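Local coordinates for protein VP5 (Halorubrum pleomorphic virus 6, PDB 6QGL) that is a viral envelope protein that probably fuses the viral envelope with the membrane of its archaeal host cell, at residues 198-204 and 213-219; 155-159 and 188-193; 130-135 and 164-168; 122-127 and 226-232. All blocks are in the same frame, centred on the assembly; numbering follows the deposited sequence.

Of the four contacts, contact 4 is the buried one: all its touching residues are buried, its chemistry is aromatic and apolar, and it has no direct hydrogen bond across it. Contact 2 is a surface contact in which an indole and an asparagine each grip a backbone carbonyl. Contacts 1 and 3 are partly buried: the first is ruled by backbone pairing at an edge of the four-stranded antiparallel sheet, the second by a carboxylate gathering polar side chains. Contacts 1, 2 and 3 all reach that sheet, whereas contacts 3 and 4 share helix 97-140. Contacts 1 and 4 touch through Tyr204 and Met227.

Contact 1 (198-204 and 213-219); sequences AYSVVEY and TNSNTYN
Val201 and Thr213 face each other as an antiparallel hydrogen-bonded pair, with Thr213 N 2.8 Å from Val201 O and Val201 N 3.1 Å from Thr213 O. Their side chains lie on the same face of the sheet, where Val201 CG1 meets the threonine at OG1 and CB; the methyl branch of Thr213 instead turns to the ring of Tyr199, coming within 3.9 Å of its CD2. After this pair the chain swings through Asn214, whose backbone is in the left-handed region. Its carbonyl is taken by Ser200, whose hydroxyl is anti to its own backbone N (chi1 -177°) and reaches Asn214 O at 2.6 Å from above the carbonyl plane. The amide of Asn214 makes a weak bond to Tyr199 O and a stronger one to Asp153. Ser215 folds its OG back beside its own N (chi1 -71°) to bond Thr213 O at 2.7 Å, a second donor for that carbonyl besides Val201 N, while its CB rests on Val202. At the far end Thr217 CB sits 4.1 Å from the centroid of the Tyr204 ring, almost squarely over its face, in a CH-pi contact; the phenol hydroxyl continues to Met227 O. This is the edge beta-hairpin of an antiparallel sheet, strands 201-204 and 209-213; past Thr213 the chain leaves it as a loop packed along strand 201-204.

Contact 2 (155-159 and 188-193); sequences RFGNL and HNTGWD
Chi1 of -51° places the indole of Trp192 opposite its own carbonyl carbon and swings it across the loop 155-159, while Asn158, with CG anti to the backbone N (chi1 -169°), stands over that indole. The CB of Asn158 lies 4.0 Å from the centroid of the six-membered ring, above its face, as a CH-pi contact. From there its amide goes on to Gly191, ND2 being 2.8 Å from Gly191 O. A water bonds to the same carbonyl and, weakly, to Asn158 O. Residues 156-159 form a type I beta turn, closed by Leu159 N on Phe156 O, and this turn packs against residues 190-192, where the chain leaves strand 180-189 of the antiparallel sheet. Arg155, just before the turn, accepts from Trp192 NE1 through its carbonyl O at 2.8 Å, the bond bent and arriving from above the carbonyl plane. Phe156 meets His188 rim to rim with the planes at 82°, its CE2 3.8 Å from His188 CE1. The imidazole also stacks on Phe151.

Contact 3 (130-135 and 164-168); sequences LEAMTQ and SPNTL
The carboxylate of Glu131 and the amide of Asn166 meet with their planes turned 71° apart. Asn166 ND2 donates within its amide plane and meets Glu131 OE1 nearly in line with its C-O bond, at 3.1 Å. Ser164 OG reaches the same oxygen at 3.2 Å on its syn side and from the same face of the carboxylate, so that a single oxygen gathers two donors. In Glu131 a bend at chi2 (61°) brings the acid group within reach of Ser164 and Asn166. The other carboxylate oxygen, OE2, receives a weak bond from Gln135 NE2, one turn on. Asn166 ND2 also donates a weak hydrogen bond to Thr134 OG1, 3.0 Å away; that hydroxyl in turn donates to Leu130 O, in the usual manner of a helical threonine. Ser164 has a further task: its OG accepts from Asn166 N, 3.2 Å away, an ST turn that shapes the entry to the strand. A water bridges Gln135 NE2 and Ser164 N. The opposite end of the Asn166 amide, OD1, bonds to His188. Segment 130-135 of helix 97-140 runs roughly antiparallel to the start of edge strand 166-174; helix 145-148 packs on Thr134, while Phe186 of strand 180-189 touches Leu130 and Leu168.

Contact 4 (122-127 and 226-232); sequences SWNETV and YMKFSEW
Trp232 and Trp123 form the centre of this buried contact as a T-shaped pair. The benzene edge of Trp123 points at the face of Trp232, with CE3 3.7 Å from CD2 of the latter, and the planes stand 71° apart. Trp123 CB also rests against CZ3 of Trp232, at 3.7 Å. At the rim of the Trp232 ring lies Ser122 OG, a hydroxyl engaged with Phe119 O, while the Trp123 indole N bonds to Leu184 O of the neighbouring sheet. Met227, the third large contributor, sets CG anti to its carbonyl carbon (chi1 -79°) and passes Thr126, with Met227 CG 3.8 Å from Thr126 CG2. Its methyl end, bent at chi3, comes 4.3 Å from both Trp123 CH2 and Val127 CG2. A water links Thr126 O to Tyr226 OH nearby. This is the apolar packing of a helix-helix interface: the first turn of helix 229-257 and the loop leading into it rest on helix 97-140, Trp on Trp.

Contact 1 (198-204 and 213-219)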
loop_
_atom_site.group_PDB
_atom_site.type_symbol
_atom_site.label_atom_id
_atom_site.label_comp_id
_atom_site.label_asym_id
_atom_site.label_seq_id
_atom_site.Cartn_x
_atom_site.Cartn_y
_atom_site.Cartn_z
ATOM N N ALA A 198 11.886 9.078 -35.080
ATOM C CA ALA A 198 11.667 7.995 -34.125
ATOM C C ALA A 198 12.364 8.227 -32.782
ATOM O O ALA A 198 11.977 7.590 -31.802
ATOM C CB ALA A 198 12.123 6.674 -34.727
ATOM N N TYR A 199 13.388 9.123 -32.735
ATOM C CA TYR A 199 14.158 9.448 -31.525
ATOM C C TYR A 199 13.257 9.599 -30.308
ATOM O O TYR A 199 12.388 10.471 -30.282
ATOM C CB TYR A 199 15.024 10.706 -31.725
ATOM C CG TYR A 199 15.960 11.023 -30.574
ATOM C CD1 TYR A 199 17.065 10.219 -30.307
ATOM C CD2 TYR A 199 15.785 12.166 -29.798
ATOM C CE1 TYR A 199 17.952 10.525 -29.275
ATOM C CE2 TYR A 199 16.669 12.486 -28.768
ATOM C CZ TYR A 199 17.750 11.659 -28.506
ATOM O OH TYR A 199 18.620 11.962 -27.484
ATOM N N SER A 200 13.427 8.690 -29.340
ATOM C CA SER A 200 12.650 8.647 -28.110
ATOM C C SER A 200 13.587 8.422 -26.923
ATOM O O SER A 200 14.279 7.400 -26.857
ATOM C CB SER A 200 11.594 7.548 -28.194
ATOM O OG SER A 200 10.771 7.509 -27.041
ATOM N N VAL A 201 13.634 9.404 -26.010
ATOM C CA VAL A 201 14.462 9.365 -24.804
ATOM C C VAL A 201 13.692 9.920 -23.596
ATOM O O VAL A 201 12.989 10.926 -23.715
ATOM C CB VAL A 201 15.866 10.022 -24.999
ATOM C CG1 VAL A 201 15.760 11.507 -25.331
ATOM C CG2 VAL A 201 16.775 9.806 -23.787
ATOM N N VAL A 202 13.795 9.224 -22.455
ATOM C CA VAL A 202 13.200 9.616 -21.181
ATOM C C VAL A 202 14.240 9.424 -20.071
ATOM O O VAL A 202 15.008 8.464 -20.105
ATOM C CB VAL A 202 11.824 8.949 -20.883
ATOM C CG1 VAL A 202 11.963 7.503 -20.405
ATOM C CG2 VAL A 202 11.008 9.778 -19.891
ATOM N N GLU A 203 14.304 10.370 -19.135
ATOM C CA GLU A 203 15.213 10.321 -17.995
ATOM C C GLU A 203 14.514 10.965 -16.817
ATOM O O GLU A 203 14.168 12.144 -16.892
ATOM C CB GLU A 203 16.555 11.007 -18.304
ATOM C CG GLU A 203 17.610 10.739 -17.241
ATOM C CD GLU A 203 18.986 11.331 -17.473
ATOM O OE1 GLU A 203 19.399 11.465 -18.647
ATOM O OE2 GLU A 203 19.663 11.644 -16.468
ATOM N N TYR A 204 14.259 10.181 -15.752
ATOM C CA TYR A 204 13.559 10.659 -14.558
ATOM C C TYR A 204 13.806 9.796 -13.311
ATOM O O TYR A 204 14.442 8.741 -13.384
ATOM C CB TYR A 204 12.043 10.817 -14.838
ATOM C CG TYR A 204 11.288 9.521 -15.037
ATOM C CD1 TYR A 204 11.343 8.836 -16.247
ATOM C CD2 TYR A 204 10.451 9.020 -14.043
ATOM C CE1 TYR A 204 10.637 7.652 -16.441
ATOM C CE2 TYR A 204 9.734 7.842 -14.227
ATOM C CZ TYR A 204 9.832 7.160 -15.426
ATOM O OH TYR A 204 9.121 6.000 -15.598
ATOM N N THR A 213 11.636 13.268 -24.432
ATOM C CA THR A 213 11.542 13.488 -25.878
ATOM C C THR A 213 10.749 12.347 -26.484
ATOM O O THR A 213 11.149 11.198 -26.315
ATOM C CB THR A 213 12.946 13.586 -26.500
ATOM O OG1 THR A 213 13.744 14.507 -25.750
ATOM C CG2 THR A 213 12.916 13.990 -27.971
ATOM N N ASN A 214 9.628 12.648 -27.183
ATOM C CA ASN A 214 8.763 11.630 -27.802
ATOM C C ASN A 214 8.627 10.461 -26.810
ATOM O O ASN A 214 8.827 9.300 -27.165
ATOM C CB ASN A 214 9.359 11.176 -29.153
ATOM C CG ASN A 214 8.480 10.259 -29.972
ATOM O OD1 ASN A 214 7.247 10.328 -29.934
ATOM N ND2 ASN A 214 9.104 9.371 -30.730
ATOM N N SER A 215 8.366 10.806 -25.537
ATOM C CA SER A 215 8.325 9.865 -24.428
ATOM C C SER A 215 7.218 10.108 -23.418
ATOM O O SER A 215 6.697 11.214 -23.294
ATOM C CB SER A 215 9.652 9.907 -23.677
ATOM O OG SER A 215 10.700 9.327 -24.433
ATOM N N ASN A 216 6.912 9.049 -22.657
ATOM C CA ASN A 216 5.979 9.000 -21.539
ATOM C C ASN A 216 6.837 8.621 -20.343
ATOM O O ASN A 216 7.656 7.707 -20.466
ATOM C CB ASN A 216 4.901 7.931 -21.774
ATOM C CG ASN A 216 4.036 8.165 -22.987
ATOM O OD1 ASN A 216 3.991 9.259 -23.557
ATOM N ND2 ASN A 216 3.322 7.131 -23.406
ATOM N N THR A 217 6.695 9.330 -19.205
ATOM C CA THR A 217 7.500 9.031 -18.013
ATOM C C THR A 217 7.280 7.570 -17.634
ATOM O O THR A 217 8.189 6.771 -17.829
ATOM C CB THR A 217 7.256 10.034 -16.898
ATOM O OG1 THR A 217 5.885 9.970 -16.535
ATOM C CG2 THR A 217 7.626 11.453 -17.296
ATOM N N TYR A 218 6.029 7.190 -17.371
ATOM C CA TYR A 218 5.615 5.816 -17.053
ATOM C C TYR A 218 5.935 4.767 -18.137
ATOM O O TYR A 218 6.039 5.107 -19.320
ATOM C CB TYR A 218 4.107 5.795 -16.777
ATOM C CG TYR A 218 3.268 6.302 -17.928
ATOM C CD1 TYR A 218 3.106 7.668 -18.153
ATOM C CD2 TYR A 218 2.629 5.419 -18.794
ATOM C CE1 TYR A 218 2.348 8.141 -19.220
ATOM C CE2 TYR A 218 1.866 5.879 -19.865
ATOM C CZ TYR A 218 1.726 7.242 -20.073
ATOM O OH TYR A 218 0.966 7.700 -21.122
ATOM N N ASN A 219 6.059 3.493 -17.713
ATOM C CA ASN A 219 6.271 2.337 -18.581
ATOM C C ASN A 219 4.932 1.614 -18.775
ATOM O O ASN A 219 4.123 1.570 -17.846
ATOM C CB ASN A 219 7.295 1.377 -17.960
ATOM C CG ASN A 219 7.797 0.272 -18.873
ATOM O OD1 ASN A 219 7.631 0.292 -20.100
ATOM N ND2 ASN A 219 8.445 -0.718 -18.284
#

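Contact 2 (155-159 and 188-193)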
loop_
_atom_site.group_PDB
_atom_site.type_symbol
_atom_site.label_atom_id
_atom_site.label_comp_id
_atom_site.label_asym_id
_atom_site.label_seq_id
_atom_site.Cartn_x
_atom_site.Cartn_y
_atom_site.Cartn_z
ATOM N N ARG A 155 10.392 1.504 -30.782
ATOM C CA ARG A 155 11.047 1.106 -32.031
ATOM C C ARG A 155 12.548 0.947 -31.759
ATOM O O ARG A 155 13.251 1.944 -31.592
ATOM C CB ARG A 155 10.762 2.141 -33.133
ATOM C CG ARG A 155 9.313 2.133 -33.603
ATOM C CD ARG A 155 9.140 2.921 -34.884
ATOM N NE ARG A 155 8.918 4.346 -34.636
ATOM C CZ ARG A 155 8.893 5.278 -35.584
ATOM N NH1 ARG A 155 9.104 4.950 -36.854
ATOM N NH2 ARG A 155 8.674 6.546 -35.268
ATOM N N PHE A 156 13.024 -0.307 -31.652
ATOM C CA PHE A 156 14.419 -0.601 -31.292
ATOM C C PHE A 156 15.297 -1.073 -32.462
ATOM O O PHE A 156 16.313 -1.744 -32.249
ATOM C CB PHE A 156 14.458 -1.602 -30.124
ATOM C CG PHE A 156 13.756 -1.105 -28.882
ATOM C CD1 PHE A 156 12.437 -1.451 -28.624
ATOM C CD2 PHE A 156 14.406 -0.262 -27.988
ATOM C CE1 PHE A 156 11.784 -0.979 -27.485
ATOM C CE2 PHE A 156 13.749 0.214 -26.852
ATOM C CZ PHE A 156 12.444 -0.149 -26.607
ATOM N N GLY A 157 14.927 -0.645 -33.666
ATOM C CA GLY A 157 15.580 -0.986 -34.923
ATOM C C GLY A 157 17.045 -0.627 -35.062
ATOM O O GLY A 157 17.760 -1.327 -35.772
ATOM N N ASN A 158 17.500 0.462 -34.413
ATOM C CA ASN A 158 18.888 0.940 -34.469
ATOM C C ASN A 158 19.707 0.611 -33.191
ATOM O O ASN A 158 20.871 1.006 -33.079
ATOM C CB ASN A 158 18.925 2.442 -34.808
ATOM C CG ASN A 158 20.284 3.007 -35.161
ATOM O OD1 ASN A 158 20.996 2.503 -36.034
ATOM N ND2 ASN A 158 20.671 4.075 -34.486
ATOM N N LEU A 159 19.117 -0.150 -32.254
ATOM C CA LEU A 159 19.794 -0.534 -31.013
ATOM C C LEU A 159 20.645 -1.794 -31.200
ATOM O O LEU A 159 20.118 -2.830 -31.597
ATOM C CB LEU A 159 18.768 -0.720 -29.875
ATOM C CG LEU A 159 19.320 -1.053 -28.490
ATOM C CD1 LEU A 159 19.966 0.161 -27.844
ATOM C CD2 LEU A 159 18.234 -1.587 -27.609
ATOM N N HIS A 188 16.197 5.986 -20.480
ATOM C CA HIS A 188 15.778 5.062 -21.532
ATOM C C HIS A 188 15.898 5.739 -22.889
ATOM O O HIS A 188 15.308 6.796 -23.102
ATOM C CB HIS A 188 14.338 4.568 -21.297
ATOM C CG HIS A 188 13.824 3.651 -22.365
ATOM N ND1 HIS A 188 14.093 2.297 -22.343
ATOM C CD2 HIS A 188 13.075 3.929 -23.458
ATOM C CE1 HIS A 188 13.506 1.798 -23.418
ATOM N NE2 HIS A 188 12.877 2.739 -24.117
ATOM N N ASN A 189 16.661 5.117 -23.800
ATOM C CA ASN A 189 16.851 5.576 -25.176
ATOM C C ASN A 189 16.629 4.396 -26.121
ATOM O O ASN A 189 17.286 3.363 -25.970
ATOM C CB ASN A 189 18.242 6.195 -25.384
ATOM C CG ASN A 189 18.408 6.882 -26.722
ATOM O OD1 ASN A 189 17.468 7.459 -27.279
ATOM N ND2 ASN A 189 19.613 6.844 -27.268
ATOM N N THR A 190 15.714 4.557 -27.096
ATOM C CA THR A 190 15.364 3.520 -28.077
ATOM C C THR A 190 16.514 3.192 -29.051
ATOM O O THR A 190 16.509 2.115 -29.651
ATOM C CB THR A 190 14.064 3.860 -28.812
ATOM O OG1 THR A 190 14.218 5.102 -29.497
ATOM C CG2 THR A 190 12.854 3.904 -27.878
ATOM N N GLY A 191 17.486 4.099 -29.184
ATOM C CA GLY A 191 18.671 3.870 -30.002
ATOM C C GLY A 191 18.879 4.719 -31.240
ATOM O O GLY A 191 19.960 4.662 -31.832
ATOM N N TRP A 192 17.858 5.487 -31.665
ATOM C CA TRP A 192 17.950 6.350 -32.851
ATOM C C TRP A 192 18.782 7.597 -32.552
ATOM O O TRP A 192 18.957 7.953 -31.386
ATOM C CB TRP A 192 16.551 6.758 -33.345
ATOM C CG TRP A 192 15.612 5.605 -33.533
ATOM C CD1 TRP A 192 14.669 5.169 -32.654
ATOM C CD2 TRP A 192 15.563 4.710 -34.651
ATOM N NE1 TRP A 192 14.014 4.076 -33.165
ATOM C CE2 TRP A 192 14.546 3.765 -34.386
ATOM C CE3 TRP A 192 16.265 4.624 -35.865
ATOM C CZ2 TRP A 192 14.219 2.745 -35.285
ATOM C CZ3 TRP A 192 15.947 3.606 -36.750
ATOM C CH2 TRP A 192 14.936 2.682 -36.458
ATOM N N ASP A 193 19.297 8.257 -33.597
ATOM C CA ASP A 193 20.070 9.479 -33.427
ATOM C C ASP A 193 19.138 10.664 -33.280
ATOM O O ASP A 193 18.017 10.643 -33.802
ATOM C CB ASP A 193 21.022 9.708 -34.620
ATOM C CG ASP A 193 22.155 8.699 -34.749
ATOM O OD1 ASP A 193 22.594 8.156 -33.709
ATOM O OD2 ASP A 193 22.612 8.464 -35.891
HETATM O O HOH W 1 22.109 3.165 -30.688
#

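Contact 3 (130-135 and 164-168)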
loop_
_atom_site.group_PDB
_atom_site.type_symbol
_atom_site.label_atom_id
_atom_site.label_comp_id
_atom_site.label_asym_id
_atom_site.label_seq_id
_atom_site.Cartn_x
_atom_site.Cartn_y
_atom_site.Cartn_z
ATOM N N LEU A 130 13.227 -3.742 -13.592
ATOM C CA LEU A 130 12.985 -3.474 -15.011
ATOM C C LEU A 130 14.228 -3.804 -15.835
ATOM O O LEU A 130 14.100 -4.463 -16.863
ATOM C CB LEU A 130 12.507 -2.030 -15.268
ATOM C CG LEU A 130 12.268 -1.623 -16.740
ATOM C CD1 LEU A 130 11.240 -2.521 -17.425
ATOM C CD2 LEU A 130 11.844 -0.188 -16.845
ATOM N N GLU A 131 15.422 -3.408 -15.344
ATOM C CA GLU A 131 16.696 -3.708 -15.995
ATOM C C GLU A 131 16.936 -5.217 -16.065
ATOM O O GLU A 131 17.344 -5.713 -17.117
ATOM C CB GLU A 131 17.861 -3.001 -15.279
ATOM C CG GLU A 131 19.213 -3.164 -15.969
ATOM C CD GLU A 131 19.335 -2.609 -17.379
ATOM O OE1 GLU A 131 18.465 -1.810 -17.789
ATOM O OE2 GLU A 131 20.310 -2.969 -18.076
ATOM N N ALA A 132 16.659 -5.942 -14.958
ATOM C CA ALA A 132 16.815 -7.398 -14.888
ATOM C C ALA A 132 15.857 -8.091 -15.863
ATOM O O ALA A 132 16.241 -9.074 -16.498
ATOM C CB ALA A 132 16.579 -7.893 -13.470
ATOM N N MET A 133 14.624 -7.552 -15.999
ATOM C CA MET A 133 13.594 -8.051 -16.915
ATOM C C MET A 133 14.016 -7.776 -18.360
ATOM O O MET A 133 13.865 -8.648 -19.214
ATOM C CB MET A 133 12.227 -7.418 -16.609
ATOM C CG MET A 133 11.622 -7.886 -15.298
ATOM S SD MET A 133 9.853 -7.532 -15.137
ATOM C CE MET A 133 9.891 -5.800 -14.732
ATOM N N THR A 134 14.591 -6.578 -18.614
ATOM C CA THR A 134 15.103 -6.155 -19.921
ATOM C C THR A 134 16.239 -7.087 -20.355
ATOM O O THR A 134 16.218 -7.575 -21.486
ATOM C CB THR A 134 15.519 -4.677 -19.885
ATOM O OG1 THR A 134 14.396 -3.891 -19.495
ATOM C CG2 THR A 134 16.040 -4.176 -21.225
ATOM N N GLN A 135 17.195 -7.370 -19.441
ATOM C CA GLN A 135 18.323 -8.267 -19.700
ATOM C C GLN A 135 17.866 -9.674 -20.074
ATOM O O GLN A 135 18.472 -10.286 -20.953
ATOM C CB GLN A 135 19.302 -8.305 -18.516
ATOM C CG GLN A 135 20.206 -7.070 -18.408
ATOM C CD GLN A 135 21.151 -6.861 -19.580
ATOM O OE1 GLN A 135 21.636 -7.804 -20.220
ATOM N NE2 GLN A 135 21.445 -5.605 -19.880
ATOM N N SER A 164 21.301 -2.865 -23.689
ATOM C CA SER A 164 20.039 -2.488 -23.064
ATOM C C SER A 164 19.674 -1.049 -23.450
ATOM O O SER A 164 20.561 -0.186 -23.456
ATOM C CB SER A 164 20.129 -2.615 -21.546
ATOM O OG SER A 164 18.923 -2.210 -20.917
ATOM N N PRO A 165 18.385 -0.749 -23.742
ATOM C CA PRO A 165 18.015 0.646 -24.041
ATOM C C PRO A 165 17.990 1.511 -22.772
ATOM O O PRO A 165 17.877 2.735 -22.859
ATOM C CB PRO A 165 16.629 0.511 -24.673
ATOM C CG PRO A 165 16.055 -0.705 -24.063
ATOM C CD PRO A 165 17.201 -1.637 -23.770
ATOM N N ASN A 166 18.108 0.860 -21.593
ATOM C CA ASN A 166 18.098 1.479 -20.269
ATOM C C ASN A 166 19.498 1.744 -19.724
ATOM O O ASN A 166 20.442 1.010 -20.021
ATOM C CB ASN A 166 17.357 0.598 -19.256
ATOM C CG ASN A 166 16.035 0.021 -19.688
ATOM O OD1 ASN A 166 15.203 0.684 -20.319
ATOM N ND2 ASN A 166 15.806 -1.229 -19.318
ATOM N N THR A 167 19.604 2.777 -18.878
ATOM C CA THR A 167 20.813 3.176 -18.164
ATOM C C THR A 167 20.375 3.598 -16.759
ATOM O O THR A 167 19.519 4.479 -16.624
ATOM C CB THR A 167 21.566 4.312 -18.894
ATOM O OG1 THR A 167 21.659 4.031 -20.291
ATOM C CG2 THR A 167 22.960 4.550 -18.325
ATOM N N LEU A 168 20.925 2.942 -15.722
ATOM C CA LEU A 168 20.630 3.281 -14.328
ATOM C C LEU A 168 21.761 4.173 -13.845
ATOM O O LEU A 168 22.867 3.692 -13.574
ATOM C CB LEU A 168 20.460 2.031 -13.427
ATOM C CG LEU A 168 19.458 0.949 -13.855
ATOM C CD1 LEU A 168 19.255 -0.063 -12.749
ATOM C CD2 LEU A 168 18.120 1.536 -14.258
HETATM O O HOH W 2 23.641 -3.932 -21.627
#

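Contact 4 (122-127 and 226-232)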
loop_
_atom_site.group_PDB
_atom_site.type_symbol
_atom_site.label_atom_id
_atom_site.label_comp_id
_atom_site.label_asym_id
_atom_site.label_seq_id
_atom_site.Cartn_x
_atom_site.Cartn_y
_atom_site.Cartn_z
ATOM N N SER A 122 12.710 1.602 -2.550
ATOM C CA SER A 122 11.653 0.919 -3.304
ATOM C C SER A 122 11.624 1.339 -4.777
ATOM O O SER A 122 11.304 0.506 -5.629
ATOM C CB SER A 122 10.288 1.081 -2.639
ATOM O OG SER A 122 9.681 2.328 -2.927
ATOM N N TRP A 123 11.990 2.609 -5.081
ATOM C CA TRP A 123 12.089 3.109 -6.456
ATOM C C TRP A 123 13.250 2.385 -7.131
ATOM O O TRP A 123 13.078 1.842 -8.220
ATOM C CB TRP A 123 12.314 4.637 -6.497
ATOM C CG TRP A 123 12.827 5.136 -7.821
ATOM C CD1 TRP A 123 14.124 5.413 -8.146
ATOM C CD2 TRP A 123 12.062 5.333 -9.017
ATOM N NE1 TRP A 123 14.210 5.791 -9.465
ATOM C CE2 TRP A 123 12.957 5.776 -10.018
ATOM C CE3 TRP A 123 10.697 5.211 -9.332
ATOM C CZ2 TRP A 123 12.537 6.077 -11.318
ATOM C CZ3 TRP A 123 10.283 5.518 -10.617
ATOM C CH2 TRP A 123 11.197 5.933 -11.596
ATOM N N ASN A 124 14.420 2.356 -6.458
ATOM C CA ASN A 124 15.636 1.696 -6.923
ATOM C C ASN A 124 15.394 0.242 -7.273
ATOM O O ASN A 124 15.856 -0.200 -8.323
ATOM C CB ASN A 124 16.754 1.827 -5.889
ATOM C CG ASN A 124 17.381 3.207 -5.839
ATOM O OD1 ASN A 124 17.053 4.120 -6.615
ATOM N ND2 ASN A 124 18.316 3.385 -4.926
ATOM N N GLU A 125 14.626 -0.486 -6.433
ATOM C CA GLU A 125 14.290 -1.888 -6.686
ATOM C C GLU A 125 13.388 -2.046 -7.918
ATOM O O GLU A 125 13.618 -2.959 -8.714
ATOM C CB GLU A 125 13.669 -2.547 -5.443
ATOM C CG GLU A 125 13.609 -4.068 -5.507
ATOM C CD GLU A 125 14.897 -4.791 -5.859
ATOM O OE1 GLU A 125 15.938 -4.512 -5.217
ATOM O OE2 GLU A 125 14.864 -5.640 -6.779
ATOM N N THR A 126 12.389 -1.148 -8.087
ATOM C CA THR A 126 11.459 -1.157 -9.227
ATOM C C THR A 126 12.256 -1.029 -10.532
ATOM O O THR A 126 12.075 -1.807 -11.470
ATOM C CB THR A 126 10.435 0.001 -9.086
ATOM O OG1 THR A 126 9.788 -0.070 -7.814
ATOM C CG2 THR A 126 9.395 0.011 -10.201
ATOM N N VAL A 127 13.161 -0.054 -10.543
ATOM C CA VAL A 127 14.033 0.342 -11.639
ATOM C C VAL A 127 15.123 -0.724 -11.911
ATOM O O VAL A 127 15.425 -0.977 -13.078
ATOM C CB VAL A 127 14.551 1.766 -11.311
ATOM C CG1 VAL A 127 15.543 2.281 -12.333
ATOM C CG2 VAL A 127 13.378 2.722 -11.215
ATOM N N TYR A 226 3.015 1.676 -15.113
ATOM C CA TYR A 226 3.704 1.765 -13.825
ATOM C C TYR A 226 4.930 2.664 -13.947
ATOM O O TYR A 226 5.165 3.196 -15.034
ATOM C CB TYR A 226 3.992 0.366 -13.220
ATOM C CG TYR A 226 5.251 -0.334 -13.692
ATOM C CD1 TYR A 226 5.430 -0.676 -15.030
ATOM C CD2 TYR A 226 6.216 -0.753 -12.778
ATOM C CE1 TYR A 226 6.573 -1.347 -15.461
ATOM C CE2 TYR A 226 7.357 -1.437 -13.195
ATOM C CZ TYR A 226 7.530 -1.732 -14.538
ATOM O OH TYR A 226 8.657 -2.407 -14.946
ATOM N N MET A 227 5.671 2.892 -12.830
ATOM C CA MET A 227 6.832 3.792 -12.748
ATOM C C MET A 227 6.403 5.223 -13.090
ATOM O O MET A 227 7.199 5.988 -13.639
ATOM C CB MET A 227 7.941 3.363 -13.720
ATOM C CG MET A 227 8.783 2.226 -13.254
ATOM S SD MET A 227 9.806 1.683 -14.642
ATOM C CE MET A 227 11.002 3.023 -14.726
ATOM N N LYS A 228 5.132 5.564 -12.808
ATOM C CA LYS A 228 4.544 6.864 -13.110
ATOM C C LYS A 228 5.218 7.967 -12.319
ATOM O O LYS A 228 5.208 7.932 -11.085
ATOM C CB LYS A 228 3.035 6.849 -12.818
ATOM C CG LYS A 228 2.177 6.261 -13.929
ATOM C CD LYS A 228 0.798 5.932 -13.423
ATOM C CE LYS A 228 -0.259 6.002 -14.487
ATOM N NZ LYS A 228 -1.594 5.646 -13.939
ATOM N N PHE A 229 5.824 8.938 -13.028
ATOM C CA PHE A 229 6.473 10.072 -12.374
ATOM C C PHE A 229 5.458 10.861 -11.554
ATOM O O PHE A 229 5.775 11.253 -10.441
ATOM C CB PHE A 229 7.189 10.984 -13.382
ATOM C CG PHE A 229 7.689 12.278 -12.777
ATOM C CD1 PHE A 229 8.872 12.310 -12.046
ATOM C CD2 PHE A 229 6.959 13.454 -12.911
ATOM C CE1 PHE A 229 9.323 13.499 -11.473
ATOM C CE2 PHE A 229 7.413 14.645 -12.337
ATOM C CZ PHE A 229 8.603 14.664 -11.639
ATOM N N SER A 230 4.245 11.080 -12.096
ATOM C CA SER A 230 3.169 11.803 -11.417
ATOM C C SER A 230 2.806 11.160 -10.068
ATOM O O SER A 230 2.551 11.886 -9.110
ATOM C CB SER A 230 1.941 11.912 -12.316
ATOM O OG SER A 230 1.294 10.662 -12.488
ATOM N N GLU A 231 2.821 9.809 -9.991
ATOM C CA GLU A 231 2.520 9.064 -8.766
ATOM C C GLU A 231 3.672 9.159 -7.749
ATOM O O GLU A 231 3.438 9.498 -6.584
ATOM C CB GLU A 231 2.168 7.595 -9.086
ATOM C CG GLU A 231 0.753 7.403 -9.616
ATOM C CD GLU A 231 0.293 5.994 -9.963
ATOM O OE1 GLU A 231 -0.927 5.820 -10.186
ATOM O OE2 GLU A 231 1.136 5.071 -10.046
ATOM N N TRP A 232 4.910 8.877 -8.202
ATOM C CA TRP A 232 6.120 8.911 -7.375
ATOM C C TRP A 232 6.490 10.315 -6.895
ATOM O O TRP A 232 6.892 10.475 -5.742
ATOM C CB TRP A 232 7.296 8.255 -8.111
ATOM C CG TRP A 232 7.217 6.759 -8.134
ATOM C CD1 TRP A 232 6.587 5.984 -9.061
ATOM C CD2 TRP A 232 7.757 5.860 -7.159
ATOM N NE1 TRP A 232 6.716 4.654 -8.737
ATOM C CE2 TRP A 232 7.436 4.547 -7.576
ATOM C CE3 TRP A 232 8.504 6.035 -5.983
ATOM C CZ2 TRP A 232 7.827 3.414 -6.855
ATOM C CZ3 TRP A 232 8.878 4.913 -5.261
ATOM C CH2 TRP A 232 8.544 3.620 -5.699
HETATM O O HOH W 3 9.819 -3.361 -12.335
#